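Local coordinates for iron uptake protein A2 (PDB 2VOZ) that binds ferric iron, mainly in the periplasm, and probably hands it to an ABC transporter that imports the metal, at residues Y226-R229 against L230-S233; D238-V241 against V242-S246; Q291-F294 against A295-N298; L133-R137 against D138-P142. All blocks are in the same frame, centred on the assembly; numbering follows the deposited sequence. Where two conformers were deposited one is given.

Contact 1 of 4, residues Y226-R229 against L230-S233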
loop_
_atom_site.group_PDB
_atom_site.type_symbol
_atom_site.label_atom_id
_atom_site.label_comp_id
_atom_site.label_asym_id
_atom_site.label_seq_id
_atom_site.Cartn_x
_atom_site.Cartn_y
_atom_site.Cartn_z
ATOM N N TYR B 226 19.087 -7.967 6.476
ATOM C CA TYR B 226 18.771 -6.798 7.277
ATOM C C TYR B 226 19.752 -5.675 7.065
ATOM O O TYR B 226 19.363 -4.505 7.096
ATOM C CB TYR B 226 18.727 -7.153 8.762
ATOM C CG TYR B 226 17.608 -8.097 9.055
ATOM C CD1 TYR B 226 16.270 -7.685 8.914
ATOM C CD2 TYR B 226 17.881 -9.401 9.470
ATOM C CE1 TYR B 226 15.223 -8.573 9.165
ATOM C CE2 TYR B 226 16.836 -10.292 9.727
ATOM C CZ TYR B 226 15.522 -9.863 9.584
ATOM O OH TYR B 226 14.493 -10.761 9.814
ATOM N N TYR B 227 21.024 -6.013 6.860
ATOM C CA TYR B 227 21.999 -4.968 6.611
ATOM C C TYR B 227 21.821 -4.345 5.218
ATOM O O TYR B 227 21.978 -3.130 5.049
ATOM C CB TYR B 227 23.391 -5.531 6.805
ATOM C CG TYR B 227 24.506 -4.498 6.787
ATOM C CD1 TYR B 227 24.907 -3.840 7.960
ATOM C CD2 TYR B 227 25.150 -4.183 5.608
ATOM C CE1 TYR B 227 25.943 -2.907 7.949
ATOM C CE2 TYR B 227 26.189 -3.251 5.583
ATOM C CZ TYR B 227 26.587 -2.625 6.754
ATOM O OH TYR B 227 27.615 -1.703 6.675
ATOM N N ILE B 228 21.452 -5.181 4.255
ATOM C CA ILE B 228 21.192 -4.684 2.891
ATOM C C ILE B 228 20.059 -3.671 2.934
ATOM O O ILE B 228 20.131 -2.637 2.259
ATOM C CB ILE B 228 20.954 -5.835 1.877
ATOM C CG1 ILE B 228 22.013 -6.946 2.010
ATOM C CG2 ILE B 228 20.896 -5.253 0.442
ATOM C CD1 ILE B 228 23.483 -6.432 1.856
ATOM N N ARG B 229 19.025 -3.916 3.757
ATOM C CA ARG B 229 17.928 -2.935 3.897
ATOM C C ARG B 229 18.449 -1.605 4.338
ATOM O O ARG B 229 18.067 -0.598 3.792
ATOM C CB ARG B 229 16.900 -3.348 4.950
ATOM C CG ARG B 229 16.085 -4.484 4.531
ATOM C CD ARG B 229 15.048 -4.805 5.598
ATOM N NE ARG B 229 14.502 -6.125 5.329
ATOM C CZ ARG B 229 13.672 -6.762 6.147
ATOM N NH1 ARG B 229 13.258 -7.973 5.817
ATOM N NH2 ARG B 229 13.240 -6.173 7.272
ATOM N N LEU B 230 19.306 -1.619 5.359
ATOM C CA LEU B 230 19.859 -0.379 5.920
ATOM C C LEU B 230 20.688 0.362 4.854
ATOM O O LEU B 230 20.524 1.570 4.703
ATOM C CB LEU B 230 20.721 -0.670 7.151
ATOM C CG LEU B 230 19.908 -1.167 8.356
ATOM C CD1 LEU B 230 20.886 -1.549 9.502
ATOM C CD2 LEU B 230 18.931 -0.092 8.824
ATOM N N GLN B 231 21.488 -0.378 4.067
ATOM C CA GLN B 231 22.318 0.226 3.018
ATOM C C GLN B 231 21.434 0.937 1.977
ATOM O O GLN B 231 21.777 2.013 1.454
ATOM C CB GLN B 231 23.177 -0.843 2.350
ATOM C CG GLN B 231 24.334 -1.353 3.224
ATOM C CD GLN B 231 25.193 -2.302 2.443
ATOM O OE1 GLN B 231 24.950 -3.516 2.441
ATOM N NE2 GLN B 231 26.193 -1.755 1.737
ATOM N N LYS B 232 20.290 0.330 1.681
ATOM C CA LYS B 232 19.406 0.852 0.650
ATOM C C LYS B 232 18.501 2.002 1.165
ATOM O O LYS B 232 17.880 2.761 0.368
ATOM C CB LYS B 232 18.582 -0.291 0.099
ATOM C CG LYS B 232 19.384 -1.183 -0.832
ATOM C CD LYS B 232 18.480 -2.283 -1.353
ATOM C CE LYS B 232 19.215 -3.165 -2.347
ATOM N NZ LYS B 232 18.231 -4.077 -2.964
ATOM N N SER B 233 18.429 2.136 2.479
ATOM C CA SER B 233 17.503 3.116 3.074
ATOM C C SER B 233 17.878 4.547 2.719
ATOM O O SER B 233 19.046 4.892 2.705
ATOM C CB SER B 233 17.505 2.968 4.597
ATOM O OG SER B 233 16.682 3.965 5.189
#
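Lys232 N is gripped by two carbonyl oxygens of the preceding turn: Ile228 O takes its main bond at 3.0 Å, and Arg229 O adds a weak one. One residue earlier, Gln231 N meets Tyr227 O at 3.0 Å. On this last turn of helix 224-232 the side chain of Gln231 leans back over the residues three and four before it. Its chain is extended beyond CG (chi2 -175°), which carries the amide to the Tyr227 ring. There OE1 lies at the ring edge, near its plane, 3.2 Å from Tyr227 CD2, while amide and ring are turned 52° apart. Ile228 CD1 closes on the same oxygen, which accepts from His316 NE2. With a leucine here, His316 would probably be left without its acceptor. Lys232 runs out straight past Ile228 CG2, 3.9 Å from its CE, to salt bridges with Asp310 and with Asp52 of the second subunit and a hydrogen bond with Asn299. Iron-binding Tyr226 sets CE1 3.4 Å above the Arg229 guanidinium plane, toward the rim, while Arg229 NH1 bonds Asn298 OD1. Long polar residues suit this helix end: the apolar lysine stem packs on isoleucine, and the glutamine oxygen both touches carbon and accepts a hydrogen bond.

Contact 2 of 4, residues D238-V241 against V242-S246. With SO4 (sulfate ion), chain E.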
loop_
_atom_site.group_PDB
_atom_site.type_symbol
_atom_site.label_atom_id
_atom_site.label_comp_id
_atom_site.label_asym_id
_atom_site.label_seq_id
_atom_site.Cartn_x
_atom_site.Cartn_y
_atom_site.Cartn_z
ATOM N N ASP B 238 19.685 5.509 9.156
ATOM C CA ASP B 238 20.050 4.156 8.693
ATOM C C ASP B 238 21.446 4.135 8.075
ATOM O O ASP B 238 22.206 3.218 8.292
ATOM C CB ASP B 238 19.003 3.640 7.697
ATOM C CG ASP B 238 17.668 3.317 8.375
ATOM O OD1 ASP B 238 17.620 3.292 9.636
ATOM O OD2 ASP B 238 16.664 3.053 7.665
ATOM N N GLN B 239 21.781 5.180 7.312
ATOM C CA GLN B 239 23.122 5.272 6.727
ATOM C C GLN B 239 24.162 5.398 7.854
ATOM O O GLN B 239 25.279 4.907 7.726
ATOM C CB GLN B 239 23.161 6.490 5.815
ATOM C CG GLN B 239 22.350 6.297 4.572
ATOM C CD GLN B 239 22.769 5.042 3.822
ATOM O OE1 GLN B 239 23.953 4.724 3.742
ATOM N NE2 GLN B 239 21.776 4.309 3.293
ATOM N N GLU B 240 23.779 6.045 8.964
ATOM C CA GLU B 240 24.712 6.167 10.085
ATOM C C GLU B 240 25.054 4.806 10.646
ATOM O O GLU B 240 26.191 4.546 11.029
ATOM C CB GLU B 240 24.191 7.046 11.214
ATOM C CG GLU B 240 25.350 7.338 12.150
ATOM C CD GLU B 240 25.002 8.343 13.222
ATOM O OE1 GLU B 240 24.923 7.921 14.391
ATOM O OE2 GLU B 240 24.801 9.533 12.870
ATOM N N VAL B 241 24.039 3.936 10.739
ATOM C CA VAL B 241 24.267 2.578 11.225
ATOM C C VAL B 241 25.250 1.830 10.300
ATOM O O VAL B 241 26.153 1.150 10.779
ATOM C CB VAL B 241 22.949 1.791 11.319
ATOM C CG1 VAL B 241 23.209 0.338 11.749
ATOM C CG2 VAL B 241 21.963 2.484 12.290
ATOM N N VAL B 242 25.054 1.958 8.982
ATOM C CA VAL B 242 25.936 1.225 8.063
ATOM C C VAL B 242 27.349 1.857 8.078
ATOM O O VAL B 242 28.324 1.157 7.836
ATOM C CB VAL B 242 25.353 1.040 6.661
ATOM C CG1 VAL B 242 24.022 0.289 6.744
ATOM C CG2 VAL B 242 25.187 2.374 5.955
ATOM N N GLU B 243 27.454 3.123 8.472
ATOM C CA GLU B 243 28.778 3.749 8.613
ATOM C C GLU B 243 29.493 3.249 9.824
ATOM O O GLU B 243 30.708 3.290 9.872
ATOM C CB GLU B 243 28.659 5.270 8.679
ATOM C CG GLU B 243 28.637 5.835 7.255
ATOM C CD GLU B 243 27.843 7.116 7.122
ATOM O OE1 GLU B 243 27.538 7.756 8.169
ATOM O OE2 GLU B 243 27.514 7.472 5.954
ATOM N N LYS B 244 28.738 2.812 10.816
ATOM C CA LYS B 244 29.293 2.470 12.127
ATOM C C LYS B 244 29.495 0.981 12.337
ATOM O O LYS B 244 30.248 0.561 13.217
ATOM C CB LYS B 244 28.421 3.035 13.239
ATOM C CG LYS B 244 28.596 4.548 13.371
ATOM C CD LYS B 244 27.802 5.097 14.541
ATOM C CE LYS B 244 28.091 6.590 14.706
ATOM N NZ LYS B 244 29.477 6.746 15.238
ATOM N N VAL B 245 28.816 0.195 11.519
ATOM C CA VAL B 245 28.762 -1.270 11.707
ATOM C C VAL B 245 29.085 -1.925 10.385
ATOM O O VAL B 245 28.626 -1.439 9.345
ATOM C CB VAL B 245 27.327 -1.683 12.167
ATOM C CG1 VAL B 245 27.246 -3.208 12.319
ATOM C CG2 VAL B 245 26.933 -0.961 13.476
ATOM N N SER B 246 29.898 -2.999 10.383
ATOM C CA SER B 246 30.180 -3.738 9.143
ATOM C C SER B 246 29.688 -5.174 9.241
ATOM O O SER B 246 29.501 -5.702 10.330
ATOM C CB SER B 246 31.668 -3.730 8.790
ATOM O OG SER B 246 32.073 -2.421 8.337
HETATM S S SO4 E . 30.786 -3.621 4.808
HETATM O O1 SO4 E . 29.884 -4.332 5.719
HETATM O O2 SO4 E . 31.472 -2.483 5.478
HETATM O O3 SO4 E . 31.815 -4.540 4.284
HETATM O O4 SO4 E . 30.021 -3.092 3.668
HETATM O O HOH W 1 26.631 5.287 4.494
#
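Val245 turns back toward Val241 as helix 236-244 ends, and this is the tightly packed part: Val245 CB lies 3.4 Å from Val241 O, and the methyls Val241 CG1 and Val245 CG2 meet at 4.3 Å. Both valines lean on Ile209 of helix 205-213, and Val241 also on Leu230, so branched apolar side chains suit this buried face. The backbone is drawn in here: Val241 O takes a bond from Lys244 N at 3.1 Å and a weak one from Val245 N, the first residue to leave helical geometry.

The other side is looser and bridged by water. Gln239 OE1 and Glu243 OE2 do not touch; one water donates to both, at 2.8 Å from each. The Gln239 chain is bent at chi2 (-55°), and its NE2 turns to Ser233 O and Gln231 O. The chains of Glu240 and Lys244 run alongside each other in one direction, so that Glu240 OE1 meets Lys244 CE at 3.5 Å but stays 4.8 Å from Lys244 NZ. An alanine in place of Glu240 is likely to set the Lys244 arm free to turn and leave its ammonium without the nearby negative charge. Past the helix, Ser246 OG bonds Arg137 NH1 and donates to a sulfate, probably from the crystallisation liquor. Apolar packing thus holds the inner face, whereas the outer one has a shared water and a longer-range attraction that may steady the lysine.

Contact 3 of 4, residues Q291-F294 against A295-N298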
loop_
_atom_site.group_PDB
_atom_site.type_symbol
_atom_site.label_atom_id
_atom_site.label_comp_id
_atom_site.label_asym_id
_atom_site.label_seq_id
_atom_site.Cartn_x
_atom_site.Cartn_y
_atom_site.Cartn_z
ATOM N N GLN B 291 13.720 -16.915 -10.136
ATOM C CA GLN B 291 14.720 -16.880 -9.048
ATOM C C GLN B 291 15.318 -15.493 -8.843
ATOM O O GLN B 291 15.527 -15.044 -7.680
ATOM C CB GLN B 291 15.899 -17.815 -9.363
ATOM C CG GLN B 291 15.651 -19.249 -8.989
ATOM C CD GLN B 291 15.829 -19.466 -7.497
ATOM O OE1 GLN B 291 16.930 -19.318 -6.979
ATOM N NE2 GLN B 291 14.731 -19.796 -6.801
ATOM N N ARG B 292 15.603 -14.806 -9.945
ATOM C CA ARG B 292 16.328 -13.551 -9.828
ATOM C C ARG B 292 15.511 -12.583 -8.997
ATOM O O ARG B 292 16.003 -11.981 -8.051
ATOM C CB ARG B 292 16.587 -12.931 -11.185
ATOM C CG ARG B 292 17.492 -11.710 -11.080
ATOM C CD ARG B 292 17.748 -11.169 -12.440
ATOM N NE ARG B 292 18.698 -10.061 -12.341
ATOM C CZ ARG B 292 19.163 -9.403 -13.399
ATOM N NH1 ARG B 292 18.771 -9.763 -14.616
ATOM N NH2 ARG B 292 20.044 -8.425 -13.222
ATOM N N TYR B 293 14.245 -12.422 -9.370
ATOM C CA TYR B 293 13.468 -11.382 -8.716
ATOM C C TYR B 293 12.801 -11.817 -7.415
ATOM O O TYR B 293 12.487 -10.971 -6.579
ATOM C CB TYR B 293 12.464 -10.797 -9.696
ATOM C CG TYR B 293 13.189 -10.154 -10.844
ATOM C CD1 TYR B 293 14.029 -9.053 -10.640
ATOM C CD2 TYR B 293 13.093 -10.692 -12.113
ATOM C CE1 TYR B 293 14.733 -8.481 -11.700
ATOM C CE2 TYR B 293 13.785 -10.127 -13.187
ATOM C CZ TYR B 293 14.607 -9.026 -12.957
ATOM O OH TYR B 293 15.275 -8.478 -14.031
ATOM N N PHE B 294 12.603 -13.121 -7.254
ATOM C CA PHE B 294 12.104 -13.657 -6.029
ATOM C C PHE B 294 13.157 -13.375 -4.933
ATOM O O PHE B 294 12.836 -12.874 -3.863
ATOM C CB PHE B 294 11.849 -15.131 -6.211
ATOM C CG PHE B 294 10.943 -15.713 -5.204
ATOM C CD1 PHE B 294 11.381 -16.766 -4.384
ATOM C CD2 PHE B 294 9.629 -15.250 -5.072
ATOM C CE1 PHE B 294 10.508 -17.357 -3.445
ATOM C CE2 PHE B 294 8.746 -15.826 -4.138
ATOM C CZ PHE B 294 9.176 -16.864 -3.312
ATOM N N ALA B 295 14.421 -13.635 -5.252
ATOM C CA ALA B 295 15.506 -13.388 -4.291
ATOM C C ALA B 295 15.630 -11.913 -4.004
ATOM O O ALA B 295 15.834 -11.547 -2.880
ATOM C CB ALA B 295 16.879 -13.940 -4.797
ATOM N N GLU B 296 15.511 -11.073 -5.039
ATOM C CA GLU B 296 15.614 -9.607 -4.873
ATOM C C GLU B 296 14.638 -9.093 -3.836
ATOM O O GLU B 296 14.945 -8.152 -3.125
ATOM C CB GLU B 296 15.267 -8.904 -6.193
ATOM C CG GLU B 296 16.403 -8.868 -7.176
ATOM C CD GLU B 296 17.539 -7.923 -6.736
ATOM O OE1 GLU B 296 17.358 -7.107 -5.806
ATOM O OE2 GLU B 296 18.595 -8.012 -7.337
ATOM N N GLY B 297 13.448 -9.697 -3.791
ATOM C CA GLY B 297 12.321 -9.201 -2.963
ATOM C C GLY B 297 12.721 -8.859 -1.536
ATOM O O GLY B 297 12.297 -7.817 -0.959
ATOM N N ASN B 298 13.521 -9.744 -0.941
ATOM C CA ASN B 298 13.992 -9.533 0.409
ATOM C C ASN B 298 15.519 -9.515 0.499
ATOM O O ASN B 298 16.092 -9.892 1.510
ATOM C CB ASN B 298 13.410 -10.583 1.355
ATOM C CG ASN B 298 13.574 -10.218 2.831
ATOM O OD1 ASN B 298 13.627 -9.029 3.214
ATOM N ND2 ASN B 298 13.633 -11.247 3.682
HETATM O O HOH W 2 19.462 -9.492 -9.347
HETATM O O HOH W 3 13.537 -12.648 -1.175
#
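Arg292 and Glu296, one turn apart on helix 288-297, turn their charged ends toward a common water without touching. The Arg292 chain is fully extended, and its NE donates in the guanidinium plane to this water at 3.1 Å. In Glu296, chi1 (-81°) places CG 3.3 Å from Arg292 O, and the bend at chi2 (-70°) swings the carboxylate to the water, which donates to OE2 at 2.6 Å. Arg292 NE and Glu296 OE2 stay 5.4 Å apart, so any attraction is probably weakened and passes through the water; Arg292 keeps NH1 for Asp289 of the second subunit. Asp310 lies close to Glu296 OE1 and might raise the proton affinity of one of the two acids.

Arg292 CD lies 3.8 Å above one face of the Tyr293 ring, toward its rim, in the conformer described; Tyr293 OH bonds Tyr284 OH of the second subunit. Ala295, small enough for a buried turn, rests CB 3.4 Å from Gln291 O, the oxygen that accepts its N-H. At Gly297 a CB would come within about 3.2 Å of Phe294 O, a tight approach consistent with glycine.

The helix is wedged between strands and a subunit boundary. The Phe294 ring meets Phe84 with planes near 90° and Arg42 in a cation-pi contact, and packs on Phe126 of strand 124-136 and Leu50 of helix 48-54. Gln291 and Ala295 rest on Pro302 of strand 301-302.

Contact 4 of 4, residues L133-R137 against D138-P142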
loop_
_atom_site.group_PDB
_atom_site.type_symbol
_atom_site.label_atom_id
_atom_site.label_comp_id
_atom_site.label_asym_id
_atom_site.label_seq_id
_atom_site.Cartn_x
_atom_site.Cartn_y
_atom_site.Cartn_z
ATOM N N LEU B 133 27.854 -12.147 11.123
ATOM C CA LEU B 133 28.222 -11.301 12.239
ATOM C C LEU B 133 28.255 -9.864 11.791
ATOM O O LEU B 133 28.575 -9.566 10.612
ATOM C CB LEU B 133 29.602 -11.674 12.752
ATOM C CG LEU B 133 29.828 -13.145 13.100
ATOM C CD1 LEU B 133 31.167 -13.359 13.841
ATOM C CD2 LEU B 133 28.686 -13.672 13.944
ATOM N N TYR B 134 27.891 -8.990 12.719
ATOM C CA TYR B 134 27.999 -7.552 12.533
ATOM C C TYR B 134 28.926 -7.036 13.609
ATOM O O TYR B 134 28.922 -7.529 14.740
ATOM C CB TYR B 134 26.626 -6.888 12.637
ATOM C CG TYR B 134 25.782 -7.299 11.461
ATOM C CD1 TYR B 134 24.836 -8.308 11.579
ATOM C CD2 TYR B 134 26.005 -6.747 10.209
ATOM C CE1 TYR B 134 24.056 -8.708 10.489
ATOM C CE2 TYR B 134 25.247 -7.136 9.112
ATOM C CZ TYR B 134 24.278 -8.120 9.263
ATOM O OH TYR B 134 23.537 -8.480 8.162
ATOM N N TYR B 135 29.730 -6.042 13.277
ATOM C CA TYR B 135 30.686 -5.559 14.286
ATOM C C TYR B 135 30.880 -4.070 14.210
ATOM O O TYR B 135 30.760 -3.464 13.138
ATOM C CB TYR B 135 32.039 -6.286 14.171
ATOM C CG TYR B 135 32.812 -5.975 12.892
ATOM C CD1 TYR B 135 32.649 -6.775 11.739
ATOM C CD2 TYR B 135 33.691 -4.855 12.835
ATOM C CE1 TYR B 135 33.355 -6.514 10.554
ATOM C CE2 TYR B 135 34.418 -4.606 11.665
ATOM C CZ TYR B 135 34.229 -5.416 10.537
ATOM O OH TYR B 135 34.913 -5.109 9.366
ATOM N N SER B 136 31.198 -3.494 15.366
ATOM C CA SER B 136 31.493 -2.079 15.486
ATOM C C SER B 136 32.798 -1.775 14.746
ATOM O O SER B 136 33.846 -2.292 15.103
ATOM C CB SER B 136 31.709 -1.738 16.976
ATOM O OG SER B 136 32.139 -0.395 17.129
ATOM N N ARG B 137 32.736 -0.892 13.774
ATOM C CA ARG B 137 33.930 -0.530 13.000
ATOM C C ARG B 137 34.967 0.132 13.916
ATOM O O ARG B 137 36.157 -0.134 13.782
ATOM C CB ARG B 137 33.538 0.386 11.868
ATOM C CG ARG B 137 32.803 -0.366 10.804
ATOM C CD ARG B 137 32.400 0.499 9.595
ATOM N NE ARG B 137 33.543 1.159 8.971
ATOM C CZ ARG B 137 34.440 0.570 8.177
ATOM N NH1 ARG B 137 34.371 -0.738 7.908
ATOM N NH2 ARG B 137 35.436 1.298 7.659
ATOM N N ASP B 138 34.499 0.930 14.880
ATOM C CA ASP B 138 35.400 1.655 15.759
ATOM C C ASP B 138 35.975 0.766 16.860
ATOM O O ASP B 138 37.131 0.960 17.283
ATOM C CB ASP B 138 34.680 2.854 16.373
ATOM C CG ASP B 138 34.428 3.968 15.368
ATOM O OD1 ASP B 138 33.727 4.929 15.734
ATOM O OD2 ASP B 138 34.913 3.899 14.214
ATOM N N ARG B 139 35.200 -0.225 17.315
ATOM C CA ARG B 139 35.606 -0.971 18.517
ATOM C C ARG B 139 36.047 -2.408 18.327
ATOM O O ARG B 139 36.523 -3.047 19.278
ATOM C CB ARG B 139 34.494 -0.919 19.572
ATOM C CG ARG B 139 34.034 0.497 19.932
ATOM C CD ARG B 139 33.065 0.488 21.080
ATOM N NE ARG B 139 31.839 -0.259 20.720
ATOM C CZ ARG B 139 30.819 0.244 20.027
ATOM N NH1 ARG B 139 29.750 -0.534 19.772
ATOM N NH2 ARG B 139 30.789 1.546 19.635
ATOM N N VAL B 140 35.850 -2.926 17.127
ATOM C CA VAL B 140 36.242 -4.281 16.792
ATOM C C VAL B 140 37.096 -4.302 15.577
ATOM O O VAL B 140 36.768 -3.683 14.564
ATOM C CB VAL B 140 35.004 -5.186 16.524
ATOM C CG1 VAL B 140 35.458 -6.575 16.069
ATOM C CG2 VAL B 140 34.123 -5.248 17.766
ATOM N N ASN B 141 38.180 -5.077 15.672
ATOM C CA ASN B 141 39.061 -5.336 14.581
ATOM C C ASN B 141 38.591 -6.670 13.981
ATOM O O ASN B 141 38.585 -7.667 14.711
ATOM C CB ASN B 141 40.471 -5.468 15.163
ATOM C CG ASN B 141 41.517 -5.757 14.103
ATOM O OD1 ASN B 141 41.211 -6.252 13.036
ATOM N ND2 ASN B 141 42.778 -5.444 14.417
ATOM N N PRO B 142 38.215 -6.697 12.679
ATOM C CA PRO B 142 37.683 -7.936 12.137
ATOM C C PRO B 142 38.681 -9.094 12.098
ATOM O O PRO B 142 38.253 -10.235 11.992
ATOM C CB PRO B 142 37.265 -7.569 10.715
ATOM C CG PRO B 142 38.045 -6.331 10.382
ATOM C CD PRO B 142 38.240 -5.622 11.658
HETATM O O HOH W 4 37.315 -2.154 12.351
#
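This is a tight turn in which the chain leaves the end of strand 124-136, and Ser136 clasps the residues that follow it. Ser136 O accepts from Val140 N at 2.9 Å and weakly from Arg139 N, while Ser136 OG accepts from Arg139 N at 3.1 Å. Backbone oxygen and side-chain hydroxyl of one serine serving the N-H groups three and four residues on is the pattern of an ST motif. With chi1 at 174° the hydroxyl swings beside the carbonyl carbon, where Arg139 N can reach it. The Arg139 chain folds back at chi3 (-62°) to lay one face of its guanidinium over that hydroxyl, OG standing 3.3 Å above the plane over its centre. The rim of the guanidinium is used elsewhere: NE pairs with Asp218, and NH1 bonds the carbonyls of Gly217 and Ile212.

Tyr135 supplies the apolar half. Its CB is 3.9 Å from Val140 CG1, and farther out its CZ meets Pro142 CB at 3.7 Å. A flat ring long enough to span both partners, and a rigid proline at its far end, suit a chain that passes back beside the strand's last residues. A water lies between Arg137 O and Val140 O, 2.7 Å from each.

The turn follows an internal strand of the sheet: Tyr135 touches Ser246 and Phe248 of strand 245-248, Val140 packs on Val219 of strand 219-223, and Ser136 reaches Ile212 of helix 205-213.

Contact 3 is the most buried of the four, and three of its residues meet the second subunit; contact 1 reaches it through Lys232. Contacts 1, 2 and 4 are partly buried, with Arg229, Glu243 and the 137-139 turn at the surface. Contacts 1 and 2 occupy successive helices, tied by Ser233 OG to Asp238 OD2 and by Leu230 packing on Val242. Contacts 2 and 4 share a sheet, and Tyr134 brings contact 4 up to Tyr227. Arg229 to Asn298 links contact 1 to contact 3 near the iron-binding tyrosines. Water bridges side chains in contacts 2 and 3, contact 1 sets an amide against a ring, and contact 4 relies on a serine serving as double acceptor.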